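Local coordinates for protein SCO1 homolog 1, mitochondrial (Arabidopsis thaliana, PDB 6N5U) that binds copper(I) and, as a mitochondrial metallochaperone, is thought to help insert copper into the active site of cytochrome c oxidase, at residues F13-D18 with I97-S102; W32-F37 with I133-M138; L50-A55 with H152-L157. All coordinates share one frame; numbering follows the deposited sequence.

Contact 1 (F13-D18 with I97-S102)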
ATOM      1  N   PHE A  13      14.201  -0.627   1.541  1.00 60.63           N
ATOM      2  CA  PHE A  13      13.531  -0.881   2.810  1.00 58.40           C
ATOM      3  C   PHE A  13      13.776  -2.325   3.234  1.00 64.46           C
ATOM      4  O   PHE A  13      14.086  -3.163   2.389  1.00 66.60           O
ATOM      5  CB  PHE A  13      12.017  -0.596   2.714  1.00 57.41           C
ATOM      6  CG  PHE A  13      11.220  -1.417   1.726  1.00 58.57           C
ATOM      7  CD1 PHE A  13      10.795  -2.704   2.047  1.00 60.47           C
ATOM      8  CD2 PHE A  13      10.823  -0.877   0.507  1.00 60.90           C
ATOM      9  CE1 PHE A  13      10.046  -3.455   1.143  1.00 61.65           C
ATOM     10  CE2 PHE A  13      10.051  -1.625  -0.390  1.00 63.64           C
ATOM     11  CZ  PHE A  13       9.670  -2.909  -0.064  1.00 61.51           C
ATOM     12  N   SER A  14      13.638  -2.607   4.538  1.00 59.78           N
ATOM     13  CA  SER A  14      13.720  -3.948   5.094  1.00 60.44           C
ATOM     14  C   SER A  14      12.523  -4.061   6.022  1.00 61.44           C
ATOM     15  O   SER A  14      12.529  -3.499   7.114  1.00 61.54           O
ATOM     16  CB  SER A  14      15.038  -4.189   5.823  1.00 66.08           C
ATOM     17  OG  SER A  14      15.233  -5.581   6.023  1.00 74.43           O
ATOM     18  N   LEU A  15      11.454  -4.693   5.535  1.00 55.01           N
ATOM     19  CA  LEU A  15      10.198  -4.833   6.265  1.00 51.61           C
ATOM     20  C   LEU A  15       9.849  -6.310   6.484  1.00 58.61           C
ATOM     21  O   LEU A  15      10.570  -7.190   6.005  1.00 60.33           O
ATOM     22  CB  LEU A  15       9.063  -4.089   5.507  1.00 48.31           C
ATOM     23  CG  LEU A  15       9.173  -2.552   5.418  1.00 49.05           C
ATOM     24  CD1 LEU A  15       8.193  -1.991   4.436  1.00 46.78           C
ATOM     25  CD2 LEU A  15       8.922  -1.904   6.748  1.00 48.59           C
ATOM     26  N   ILE A  16       8.769  -6.574   7.243  1.00 54.87           N
ATOM     27  CA  ILE A  16       8.272  -7.920   7.511  1.00 56.25           C
ATOM     28  C   ILE A  16       6.919  -8.068   6.832  1.00 60.61           C
ATOM     29  O   ILE A  16       6.021  -7.249   7.053  1.00 59.71           O
ATOM     30  CB  ILE A  16       8.222  -8.268   9.019  1.00 59.84           C
ATOM     31  CG1 ILE A  16       9.614  -8.113   9.664  1.00 62.60           C
ATOM     32  CG2 ILE A  16       7.710  -9.697   9.230  1.00 60.82           C
ATOM     33  CD1 ILE A  16       9.759  -6.957  10.555  1.00 70.75           C
ATOM     34  N   ARG A  17       6.790  -9.098   5.978  1.00 57.11           N
ATOM     35  CA  ARG A  17       5.574  -9.397   5.228  1.00 54.64           C
ATOM     36  C   ARG A  17       4.546 -10.098   6.132  1.00 57.58           C
ATOM     37  O   ARG A  17       4.920 -10.667   7.150  1.00 58.51           O
ATOM     38  CB  ARG A  17       5.939 -10.225   3.993  1.00 53.44           C
ATOM     39  CG  ARG A  17       4.848 -10.343   2.945  1.00 50.77           C
ATOM     40  CD  ARG A  17       5.412 -10.877   1.654  1.00 45.78           C
ATOM     41  NE  ARG A  17       5.819 -12.275   1.780  1.00 50.60           N
ATOM     42  CZ  ARG A  17       6.669 -12.886   0.962  1.00 68.66           C
ATOM     43  NH1 ARG A  17       7.231 -12.221  -0.043  1.00 53.02           N
ATOM     44  NH2 ARG A  17       6.963 -14.167   1.139  1.00 63.92           N
ATOM     45  N   ASP A  18       3.255 -10.034   5.765  1.00 53.15           N
ATOM     46  CA  ASP A  18       2.104 -10.613   6.483  1.00 52.57           C
ATOM     47  C   ASP A  18       2.236 -12.122   6.781  1.00 56.14           C
ATOM     48  O   ASP A  18       1.487 -12.645   7.604  1.00 57.41           O
ATOM     49  CB  ASP A  18       0.787 -10.313   5.735  1.00 53.75           C
ATOM     50  CG  ASP A  18       0.677 -10.984   4.385  1.00 66.91           C
ATOM     51  OD1 ASP A  18       0.258 -12.165   4.341  1.00 69.97           O
ATOM     52  OD2 ASP A  18       1.014 -10.338   3.376  1.00 72.10           O
ATOM     53  N   ILE A  97      -0.628  -8.042  -0.380  1.00 47.30           N
ATOM     54  CA  ILE A  97       0.545  -8.190   0.495  1.00 45.79           C
ATOM     55  C   ILE A  97       0.484  -7.105   1.586  1.00 46.62           C
ATOM     56  O   ILE A  97       0.211  -5.937   1.290  1.00 47.92           O
ATOM     57  CB  ILE A  97       1.847  -8.055  -0.370  1.00 49.86           C
ATOM     58  CG1 ILE A  97       1.984  -9.243  -1.352  1.00 53.05           C
ATOM     59  CG2 ILE A  97       3.123  -7.864   0.483  1.00 48.95           C
ATOM     60  CD1 ILE A  97       3.223  -9.183  -2.279  1.00 63.96           C
ATOM     61  N   GLY A  98       0.765  -7.497   2.817  1.00 39.91           N
ATOM     62  CA  GLY A  98       0.810  -6.599   3.958  1.00 37.48           C
ATOM     63  C   GLY A  98       2.219  -6.493   4.497  1.00 40.94           C
ATOM     64  O   GLY A  98       2.847  -7.519   4.749  1.00 43.36           O
ATOM     65  N   LEU A  99       2.758  -5.253   4.622  1.00 33.69           N
ATOM     66  CA  LEU A  99       4.103  -4.980   5.129  1.00 31.37           C
ATOM     67  C   LEU A  99       4.032  -4.188   6.396  1.00 33.60           C
ATOM     68  O   LEU A  99       3.271  -3.233   6.505  1.00 32.14           O
ATOM     69  CB  LEU A  99       4.985  -4.242   4.120  1.00 30.83           C
ATOM     70  CG  LEU A  99       5.189  -4.834   2.723  1.00 35.34           C
ATOM     71  CD1 LEU A  99       6.110  -3.946   1.907  1.00 34.97           C
ATOM     72  CD2 LEU A  99       5.754  -6.251   2.773  1.00 36.04           C
ATOM     73  N   THR A 100       4.833  -4.589   7.356  1.00 31.89           N
ATOM     74  CA  THR A 100       4.929  -3.971   8.666  1.00 32.55           C
ATOM     75  C   THR A 100       6.442  -3.936   9.049  1.00 42.21           C
ATOM     76  O   THR A 100       7.296  -4.221   8.192  1.00 43.10           O
ATOM     77  CB  THR A 100       3.979  -4.734   9.636  1.00 41.29           C
ATOM     78  OG1 THR A 100       3.768  -3.976  10.829  1.00 43.81           O
ATOM     79  CG2 THR A 100       4.455  -6.168   9.964  1.00 40.63           C
ATOM     80  N   GLY A 101       6.749  -3.581  10.304  1.00 40.20           N
ATOM     81  CA  GLY A 101       8.116  -3.564  10.809  1.00 41.83           C
ATOM     82  C   GLY A 101       8.252  -2.913  12.167  1.00 47.59           C
ATOM     83  O   GLY A 101       7.268  -2.764  12.902  1.00 47.91           O
ATOM     84  N   SER A 102       9.489  -2.534  12.507  1.00 44.41           N
ATOM     85  CA  SER A 102       9.813  -1.837  13.733  1.00 44.58           C
ATOM     86  C   SER A 102       9.430  -0.367  13.511  1.00 50.10           C
ATOM     87  O   SER A 102       9.460   0.073  12.356  1.00 49.39           O
ATOM     88  CB  SER A 102      11.307  -1.965  14.035  1.00 49.05           C
ATOM     89  OG  SER A 102      12.126  -1.155  13.205  1.00 50.72           O
TER
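L99 lies across L15, the two side chains meeting at about a right angle, with CD1 of L99 3.8 Å from CD1 of L15. The same CD1 of L99 approaches the F13 ring, 4.0 Å from its CE1, while CD2 of L99 covers CA and CB of R17. R17 and L99 are a non-hydrogen-bonded pair of an antiparallel ladder. The adjoining I16-T100 pair is bonded both ways, I16 N to T100 O and T100 N to I16 O, each at 2.9 Å. The ladder closes at D18, where chi1 of 66° tucks CG between the backbone N and carbonyl carbon and brings OD2 within 2.9 Å of G98 N. This bond is nearly straight (170°) and meets OD2 on its anti side, tilted 25° from the carboxylate plane; the return bond, D18 N to G98 O, is weak. OD1 of D18 pairs with ND1 of H86. With an alanine here, G98 N-H would probably lose its acceptor and H86 ND1 its partner. Strand 14-17 lies between strands 22-24 and 97-100, and the latter runs parallel to strand 68-74 on its other side, within the thioredoxin-fold sheet, F13 and L15 packing on helix 103-112 and I16 and T100 on helix 82-89.

Contact 2 (W32-F37 with I133-M138)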
ATOM      1  N   TRP A  32       4.249  -5.391 -11.736  1.00 63.97           N
ATOM      2  CA  TRP A  32       3.744  -4.021 -11.500  1.00 60.96           C
ATOM      3  C   TRP A  32       3.114  -4.023 -10.107  1.00 60.02           C
ATOM      4  O   TRP A  32       2.376  -4.966  -9.761  1.00 58.21           O
ATOM      5  CB  TRP A  32       2.691  -3.603 -12.537  1.00 61.17           C
ATOM      6  CG  TRP A  32       3.275  -3.148 -13.826  1.00 65.31           C
ATOM      7  CD1 TRP A  32       3.568  -3.921 -14.906  1.00 72.13           C
ATOM      8  CD2 TRP A  32       3.706  -1.821 -14.152  1.00 65.03           C
ATOM      9  NE1 TRP A  32       4.115  -3.152 -15.903  1.00 73.98           N
ATOM     10  CE2 TRP A  32       4.235  -1.865 -15.457  1.00 72.58           C
ATOM     11  CE3 TRP A  32       3.671  -0.592 -13.477  1.00 63.69           C
ATOM     12  CZ2 TRP A  32       4.734  -0.736 -16.098  1.00 72.79           C
ATOM     13  CZ3 TRP A  32       4.184   0.528 -14.110  1.00 66.39           C
ATOM     14  CH2 TRP A  32       4.691   0.452 -15.411  1.00 70.60           C
ATOM     15  N   THR A  33       3.443  -2.998  -9.302  1.00 53.64           N
ATOM     16  CA  THR A  33       3.028  -2.907  -7.906  1.00 50.57           C
ATOM     17  C   THR A  33       2.381  -1.569  -7.564  1.00 53.06           C
ATOM     18  O   THR A  33       2.829  -0.527  -8.056  1.00 53.97           O
ATOM     19  CB  THR A  33       4.269  -3.201  -7.043  1.00 59.78           C
ATOM     20  OG1 THR A  33       4.748  -4.513  -7.341  1.00 64.44           O
ATOM     21  CG2 THR A  33       4.019  -3.077  -5.556  1.00 55.24           C
ATOM     22  N   ILE A  34       1.347  -1.594  -6.699  1.00 46.90           N
ATOM     23  CA  ILE A  34       0.701  -0.374  -6.198  1.00 45.58           C
ATOM     24  C   ILE A  34       0.850  -0.377  -4.690  1.00 47.78           C
ATOM     25  O   ILE A  34       0.335  -1.285  -4.053  1.00 47.33           O
ATOM     26  CB  ILE A  34      -0.777  -0.145  -6.657  1.00 49.48           C
ATOM     27  CG1 ILE A  34      -0.898  -0.105  -8.201  1.00 51.80           C
ATOM     28  CG2 ILE A  34      -1.332   1.150  -6.036  1.00 50.29           C
ATOM     29  CD1 ILE A  34      -2.322  -0.223  -8.766  1.00 55.44           C
ATOM     30  N   LEU A  35       1.565   0.617  -4.113  1.00 43.99           N
ATOM     31  CA  LEU A  35       1.805   0.692  -2.658  1.00 41.89           C
ATOM     32  C   LEU A  35       0.851   1.687  -2.004  1.00 46.51           C
ATOM     33  O   LEU A  35       0.747   2.814  -2.477  1.00 47.63           O
ATOM     34  CB  LEU A  35       3.254   1.095  -2.315  1.00 41.06           C
ATOM     35  CG  LEU A  35       4.428   0.449  -3.039  1.00 46.87           C
ATOM     36  CD1 LEU A  35       5.657   1.318  -2.895  1.00 48.06           C
ATOM     37  CD2 LEU A  35       4.775  -0.897  -2.458  1.00 47.79           C
ATOM     38  N   TYR A  36       0.146   1.269  -0.945  1.00 41.63           N
ATOM     39  CA  TYR A  36      -0.796   2.103  -0.201  1.00 40.92           C
ATOM     40  C   TYR A  36      -0.342   2.097   1.243  1.00 44.69           C
ATOM     41  O   TYR A  36      -0.136   1.028   1.832  1.00 44.77           O
ATOM     42  CB  TYR A  36      -2.284   1.627  -0.339  1.00 41.79           C
ATOM     43  CG  TYR A  36      -3.253   2.402   0.539  1.00 43.06           C
ATOM     44  CD1 TYR A  36      -3.674   3.681   0.184  1.00 47.05           C
ATOM     45  CD2 TYR A  36      -3.674   1.894   1.767  1.00 42.29           C
ATOM     46  CE1 TYR A  36      -4.475   4.447   1.038  1.00 49.97           C
ATOM     47  CE2 TYR A  36      -4.476   2.649   2.629  1.00 42.87           C
ATOM     48  CZ  TYR A  36      -4.886   3.921   2.255  1.00 54.05           C
ATOM     49  OH  TYR A  36      -5.685   4.675   3.085  1.00 54.31           O
ATOM     50  N   PHE A  37      -0.164   3.282   1.812  1.00 40.67           N
ATOM     51  CA  PHE A  37       0.266   3.396   3.209  1.00 39.46           C
ATOM     52  C   PHE A  37      -0.993   3.625   4.042  1.00 42.92           C
ATOM     53  O   PHE A  37      -1.809   4.497   3.701  1.00 45.98           O
ATOM     54  CB  PHE A  37       1.287   4.543   3.369  1.00 40.68           C
ATOM     55  CG  PHE A  37       2.669   4.272   2.792  1.00 41.47           C
ATOM     56  CD1 PHE A  37       2.890   4.305   1.417  1.00 41.51           C
ATOM     57  CD2 PHE A  37       3.755   4.014   3.630  1.00 43.22           C
ATOM     58  CE1 PHE A  37       4.148   4.033   0.885  1.00 42.01           C
ATOM     59  CE2 PHE A  37       5.022   3.749   3.095  1.00 45.72           C
ATOM     60  CZ  PHE A  37       5.203   3.750   1.722  1.00 43.39           C
ATOM     61  N   ILE A 133      -2.837  10.256   2.246  1.00 49.91           N
ATOM     62  CA  ILE A 133      -3.719   9.310   1.528  1.00 50.88           C
ATOM     63  C   ILE A 133      -3.138   9.227   0.142  1.00 57.53           C
ATOM     64  O   ILE A 133      -3.329  10.130  -0.695  1.00 58.80           O
ATOM     65  CB  ILE A 133      -5.222   9.660   1.597  1.00 55.00           C
ATOM     66  CG1 ILE A 133      -5.661   9.738   3.071  1.00 55.03           C
ATOM     67  CG2 ILE A 133      -6.054   8.632   0.818  1.00 56.13           C
ATOM     68  CD1 ILE A 133      -6.516  10.920   3.417  1.00 64.36           C
ATOM     69  N   VAL A 134      -2.306   8.186  -0.048  1.00 53.52           N
ATOM     70  CA  VAL A 134      -1.459   8.021  -1.216  1.00 54.01           C
ATOM     71  C   VAL A 134      -1.411   6.581  -1.801  1.00 51.28           C
ATOM     72  O   VAL A 134      -1.501   5.615  -1.063  1.00 50.90           O
ATOM     73  CB  VAL A 134      -0.042   8.490  -0.750  1.00 59.92           C
ATOM     74  CG1 VAL A 134       1.009   8.205  -1.784  1.00 60.87           C
ATOM     75  CG2 VAL A 134      -0.016   9.973  -0.405  1.00 61.27           C
ATOM     76  N   MET A 135      -1.205   6.469  -3.120  1.00 43.53           N
ATOM     77  CA  MET A 135      -0.977   5.227  -3.854  1.00 42.64           C
ATOM     78  C   MET A 135       0.165   5.489  -4.820  1.00 47.26           C
ATOM     79  O   MET A 135       0.221   6.552  -5.466  1.00 46.94           O
ATOM     80  CB  MET A 135      -2.224   4.699  -4.587  1.00 45.82           C
ATOM     81  CG  MET A 135      -3.274   4.182  -3.655  1.00 48.43           C
ATOM     82  SD  MET A 135      -4.831   3.699  -4.390  1.00 54.21           S
ATOM     83  CE  MET A 135      -5.368   5.323  -5.177  1.00 53.26           C
ATOM     84  N   TYR A 136       1.080   4.524  -4.907  1.00 44.19           N
ATOM     85  CA  TYR A 136       2.279   4.647  -5.728  1.00 45.01           C
ATOM     86  C   TYR A 136       2.379   3.505  -6.699  1.00 48.72           C
ATOM     87  O   TYR A 136       2.517   2.355  -6.278  1.00 49.47           O
ATOM     88  CB  TYR A 136       3.537   4.649  -4.836  1.00 45.97           C
ATOM     89  CG  TYR A 136       3.683   5.829  -3.912  1.00 47.31           C
ATOM     90  CD1 TYR A 136       3.997   7.091  -4.408  1.00 51.37           C
ATOM     91  CD2 TYR A 136       3.581   5.677  -2.533  1.00 46.22           C
ATOM     92  CE1 TYR A 136       4.187   8.178  -3.559  1.00 52.45           C
ATOM     93  CE2 TYR A 136       3.787   6.757  -1.669  1.00 46.72           C
ATOM     94  CZ  TYR A 136       4.093   8.006  -2.188  1.00 54.68           C
ATOM     95  OH  TYR A 136       4.192   9.113  -1.383  1.00 56.41           O
ATOM     96  N   LEU A 137       2.320   3.805  -7.993  1.00 44.44           N
ATOM     97  CA  LEU A 137       2.428   2.743  -8.974  1.00 45.02           C
ATOM     98  C   LEU A 137       3.910   2.590  -9.298  1.00 51.33           C
ATOM     99  O   LEU A 137       4.508   3.462  -9.933  1.00 51.89           O
ATOM    100  CB  LEU A 137       1.542   3.024 -10.214  1.00 46.15           C
ATOM    101  CG  LEU A 137       1.838   2.256 -11.514  1.00 51.73           C
ATOM    102  CD1 LEU A 137       1.229   0.860 -11.496  1.00 51.98           C
ATOM    103  CD2 LEU A 137       1.374   3.035 -12.703  1.00 52.91           C
ATOM    104  N   MET A 138       4.508   1.518  -8.765  1.00 48.28           N
ATOM    105  CA  MET A 138       5.896   1.105  -8.979  1.00 49.79           C
ATOM    106  C   MET A 138       5.857   0.133 -10.153  1.00 57.20           C
ATOM    107  O   MET A 138       4.860  -0.575 -10.324  1.00 57.00           O
ATOM    108  CB  MET A 138       6.448   0.357  -7.744  1.00 50.97           C
ATOM    109  CG  MET A 138       6.458   1.164  -6.466  1.00 52.31           C
ATOM    110  SD  MET A 138       7.490   2.648  -6.559  1.00 57.84           S
ATOM    111  CE  MET A 138       6.290   3.806  -6.330  1.00 52.71           C
TER
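Segments 32-37 and 133-138 run antiparallel, their strand axes 4.5 Å apart at closest and inclined at 160°, in the central sheet of the thioredoxin fold. T33 with M138 and L35 with Y136 are hydrogen-bonded pairs, flanking the non-hydrogen-bonded pair I34-L137. On the other side, strand 32-38 bonds to strand 68-74, so it is interior to the sheet. I34, Y36, M135 and L137 occupy one face. There the CG of L137 stands opposite its own backbone N (chi1 162°), which carries CD1 to W32, 3.5 Å from CE3 of the indole, and on to CG1 of I34. CG2 of I34 rests 3.9 Å from CB of M135, whose CG comes in at the edge of the Y36 ring. Y36 also touches C46, a copper ligand on helix 45-64. T33, L35, Y136 and M138 lie on the reverse face, where CD1 of L35 meets CG of the doubly bent M138 at 3.7 Å. The Y136 ring takes CE1 of F37 at its edge, 3.8 Å from CE2 of Y136, while CG1 of V134 sits over one of its faces, toward the rim.

Contact 3 (L50-A55 with H152-L157)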
ATOM      1  N   LEU A  50      -8.596   0.815   0.028  1.00 39.11           N
ATOM      2  CA  LEU A  50      -8.234  -0.558  -0.276  1.00 37.22           C
ATOM      3  C   LEU A  50      -9.314  -1.249  -1.060  1.00 41.27           C
ATOM      4  O   LEU A  50      -8.991  -1.995  -1.984  1.00 42.36           O
ATOM      5  CB  LEU A  50      -7.863  -1.355   0.973  1.00 35.39           C
ATOM      6  CG  LEU A  50      -6.506  -1.034   1.607  1.00 35.73           C
ATOM      7  CD1 LEU A  50      -6.425  -1.651   2.980  1.00 33.61           C
ATOM      8  CD2 LEU A  50      -5.321  -1.477   0.696  1.00 33.87           C
ATOM      9  N   ILE A  51     -10.596  -0.996  -0.732  1.00 37.25           N
ATOM     10  CA  ILE A  51     -11.704  -1.596  -1.498  1.00 38.23           C
ATOM     11  C   ILE A  51     -11.553  -1.122  -2.965  1.00 46.84           C
ATOM     12  O   ILE A  51     -11.569  -1.966  -3.872  1.00 48.72           O
ATOM     13  CB  ILE A  51     -13.127  -1.323  -0.895  1.00 40.73           C
ATOM     14  CG1 ILE A  51     -13.361  -2.103   0.406  1.00 38.83           C
ATOM     15  CG2 ILE A  51     -14.225  -1.661  -1.912  1.00 42.84           C
ATOM     16  CD1 ILE A  51     -14.440  -1.495   1.337  1.00 39.34           C
ATOM     17  N   LYS A  52     -11.332   0.216  -3.167  1.00 43.73           N
ATOM     18  CA  LYS A  52     -11.071   0.876  -4.459  1.00 45.45           C
ATOM     19  C   LYS A  52      -9.902   0.179  -5.159  1.00 50.09           C
ATOM     20  O   LYS A  52     -10.047  -0.240  -6.296  1.00 52.96           O
ATOM     21  CB  LYS A  52     -10.706   2.361  -4.243  1.00 47.84           C
ATOM     22  CG  LYS A  52     -10.639   3.204  -5.529  1.00 54.49           C
ATOM     23  CD  LYS A  52      -9.603   4.335  -5.498  1.00 54.84           C
ATOM     24  CE  LYS A  52      -9.800   5.364  -4.407  1.00 57.67           C
ATOM     25  NZ  LYS A  52      -8.764   6.427  -4.487  1.00 55.15           N
ATOM     26  N   LEU A  53      -8.768   0.005  -4.447  1.00 44.30           N
ATOM     27  CA  LEU A  53      -7.572  -0.661  -4.956  1.00 43.63           C
ATOM     28  C   LEU A  53      -7.814  -2.119  -5.375  1.00 50.80           C
ATOM     29  O   LEU A  53      -7.386  -2.500  -6.457  1.00 53.33           O
ATOM     30  CB  LEU A  53      -6.416  -0.547  -3.946  1.00 41.01           C
ATOM     31  CG  LEU A  53      -5.072  -1.146  -4.360  1.00 44.73           C
ATOM     32  CD1 LEU A  53      -4.593  -0.579  -5.713  1.00 45.73           C
ATOM     33  CD2 LEU A  53      -4.030  -0.954  -3.245  1.00 42.85           C
ATOM     34  N   ALA A  54      -8.513  -2.920  -4.551  1.00 46.51           N
ATOM     35  CA  ALA A  54      -8.793  -4.313  -4.838  1.00 46.55           C
ATOM     36  C   ALA A  54      -9.643  -4.431  -6.092  1.00 54.71           C
ATOM     37  O   ALA A  54      -9.307  -5.225  -6.975  1.00 58.30           O
ATOM     38  CB  ALA A  54      -9.497  -4.939  -3.660  1.00 46.40           C
ATOM     39  N   ALA A  55     -10.692  -3.590  -6.219  1.00 50.23           N
ATOM     40  CA  ALA A  55     -11.564  -3.601  -7.395  1.00 51.90           C
ATOM     41  C   ALA A  55     -10.818  -3.092  -8.615  1.00 57.23           C
ATOM     42  O   ALA A  55     -11.084  -3.570  -9.721  1.00 58.72           O
ATOM     43  CB  ALA A  55     -12.811  -2.775  -7.143  1.00 52.85           C
ATOM     44  N   HIS A 152      -9.375   9.937  -6.841  1.00 65.29           N
ATOM     45  CA  HIS A 152      -9.576   8.890  -7.833  1.00 64.92           C
ATOM     46  C   HIS A 152     -10.689   7.927  -7.420  1.00 68.07           C
ATOM     47  O   HIS A 152     -10.850   7.653  -6.236  1.00 66.49           O
ATOM     48  CB  HIS A 152      -8.280   8.101  -8.066  1.00 63.74           C
ATOM     49  CG  HIS A 152      -7.304   8.804  -8.955  1.00 68.51           C
ATOM     50  ND1 HIS A 152      -7.495   8.877 -10.327  1.00 73.32           N
ATOM     51  CD2 HIS A 152      -6.169   9.463  -8.638  1.00 69.57           C
ATOM     52  CE1 HIS A 152      -6.474   9.571 -10.795  1.00 73.37           C
ATOM     53  NE2 HIS A 152      -5.650   9.950  -9.817  1.00 71.44           N
ATOM     54  N   ASP A 153     -11.497   7.483  -8.401  1.00 65.39           N
ATOM     55  CA  ASP A 153     -12.547   6.483  -8.318  1.00 65.84           C
ATOM     56  C   ASP A 153     -11.927   5.206  -8.905  1.00 69.28           C
ATOM     57  O   ASP A 153     -10.856   5.290  -9.512  1.00 68.10           O
ATOM     58  CB  ASP A 153     -13.700   6.908  -9.256  1.00 72.07           C
ATOM     59  CG  ASP A 153     -14.811   7.750  -8.705  1.00 81.80           C
ATOM     60  OD1 ASP A 153     -14.788   8.048  -7.472  1.00 82.96           O
ATOM     61  OD2 ASP A 153     -15.711   8.113  -9.495  1.00 76.07           O
ATOM     62  N   VAL A 154     -12.603   4.034  -8.789  1.00 66.94           N
ATOM     63  CA  VAL A 154     -12.089   2.775  -9.381  1.00 66.14           C
ATOM     64  C   VAL A 154     -11.760   2.948 -10.878  1.00 71.32           C
ATOM     65  O   VAL A 154     -10.712   2.490 -11.338  1.00 70.23           O
ATOM     66  CB  VAL A 154     -13.021   1.577  -9.107  1.00 70.22           C
ATOM     67  CG1 VAL A 154     -12.783   0.436 -10.085  1.00 71.75           C
ATOM     68  CG2 VAL A 154     -12.845   1.080  -7.688  1.00 67.22           C
ATOM     69  N   ASP A 155     -12.623   3.675 -11.602  1.00 69.89           N
ATOM     70  CA  ASP A 155     -12.449   3.909 -13.025  1.00 72.37           C
ATOM     71  C   ASP A 155     -11.235   4.783 -13.340  1.00 74.90           C
ATOM     72  O   ASP A 155     -10.475   4.436 -14.231  1.00 76.95           O
ATOM     73  CB  ASP A 155     -13.734   4.460 -13.662  1.00 77.60           C
ATOM     74  CG  ASP A 155     -14.891   3.489 -13.719  1.00 82.63           C
ATOM     75  OD1 ASP A 155     -14.668   2.286 -13.468  1.00 80.54           O
ATOM     76  OD2 ASP A 155     -16.018   3.930 -14.046  1.00 91.21           O
ATOM     77  N   SER A 156     -11.026   5.877 -12.596  1.00 67.59           N
ATOM     78  CA  SER A 156      -9.884   6.757 -12.870  1.00 66.42           C
ATOM     79  C   SER A 156      -8.527   6.163 -12.447  1.00 66.80           C
ATOM     80  O   SER A 156      -7.487   6.577 -12.972  1.00 66.08           O
ATOM     81  CB  SER A 156     -10.093   8.145 -12.279  1.00 69.94           C
ATOM     82  OG  SER A 156     -10.677   8.096 -10.990  1.00 77.51           O
ATOM     83  N   LEU A 157      -8.542   5.179 -11.524  1.00 60.96           N
ATOM     84  CA  LEU A 157      -7.343   4.470 -11.079  1.00 57.78           C
ATOM     85  C   LEU A 157      -6.990   3.430 -12.140  1.00 62.43           C
ATOM     86  O   LEU A 157      -5.859   3.423 -12.636  1.00 61.76           O
ATOM     87  CB  LEU A 157      -7.535   3.810  -9.686  1.00 54.83           C
ATOM     88  CG  LEU A 157      -6.296   3.110  -9.040  1.00 56.46           C
ATOM     89  CD1 LEU A 157      -5.074   4.019  -9.042  1.00 56.44           C
ATOM     90  CD2 LEU A 157      -6.588   2.651  -7.620  1.00 52.71           C
TER
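K52 and V154 lie alongside each other and point in opposite directions, the lysine chain reaching toward H152 while the valine reaches back over helix 45-64. Between them CG of K52 is 3.7 Å from CG2 of V154, and this same methyl also lies over the K52 carbonyl and 3.9 Å from CB of A55, so it fits between residues on successive turns of the helix. The lysine starts with CG anti to its backbone N (chi1 -170°) and then bends twice, at chi2 and chi3, which brings the ammonium to the backbone of the facing segment. There NZ gives H152 O a weak hydrogen bond of 3.0 Å; its charge is met by the carboxylate of E49, one turn earlier on the same helix. The aliphatic part of K52 is covered by L157, which crosses it at about a right angle, CD2 of L157 lying 4.1 Å from CD of K52. CD2 of L157 also meets CD1 of L53 at 4.2 Å, and M135 of the sheet touches both L157 and K52, so the polar tip sits beside an apolar layer. At the start of helix 154-167, D153 holds the N-cap position, but its side chain makes no capping bond. Instead S156 OG accepts D153 N-H at 2.8 Å (158°), which is one half of a capping box. The H152 ring has CB of S156 in plane at its edge and meets the ring of Y148 edge-to-face. The arrangement joins the helix that carries copper ligand C46 to the C-terminal helix, which follows the last strand of the sheet; two such helices packed together on one face of the sheet are characteristic of the thioredoxin fold.

In the fold
Contacts 1 and 2 belong to the same mixed sheet of this C-terminal thioredoxin-like domain of a longer membrane protein, their centres 15 Å apart, with strand 68-74 bridging between strands 97-100 and 32-38. Contact 3 packs on the face of contact 2 that carries I34, Y36 and M135: CE of M135 is 3.6 Å from NZ of K52, and CG2 of I34 is 3.7 Å from CD1 of L53. Contact 2 comes closest to the copper(I) site formed by C42, C46 and H131, the Y36 side chain lying about 4 Å from the ion, whereas the K52 side chain of contact 3 is about 12 Å from it. Contact 1 is remote from the site, 23 Å from contact 3 between centres.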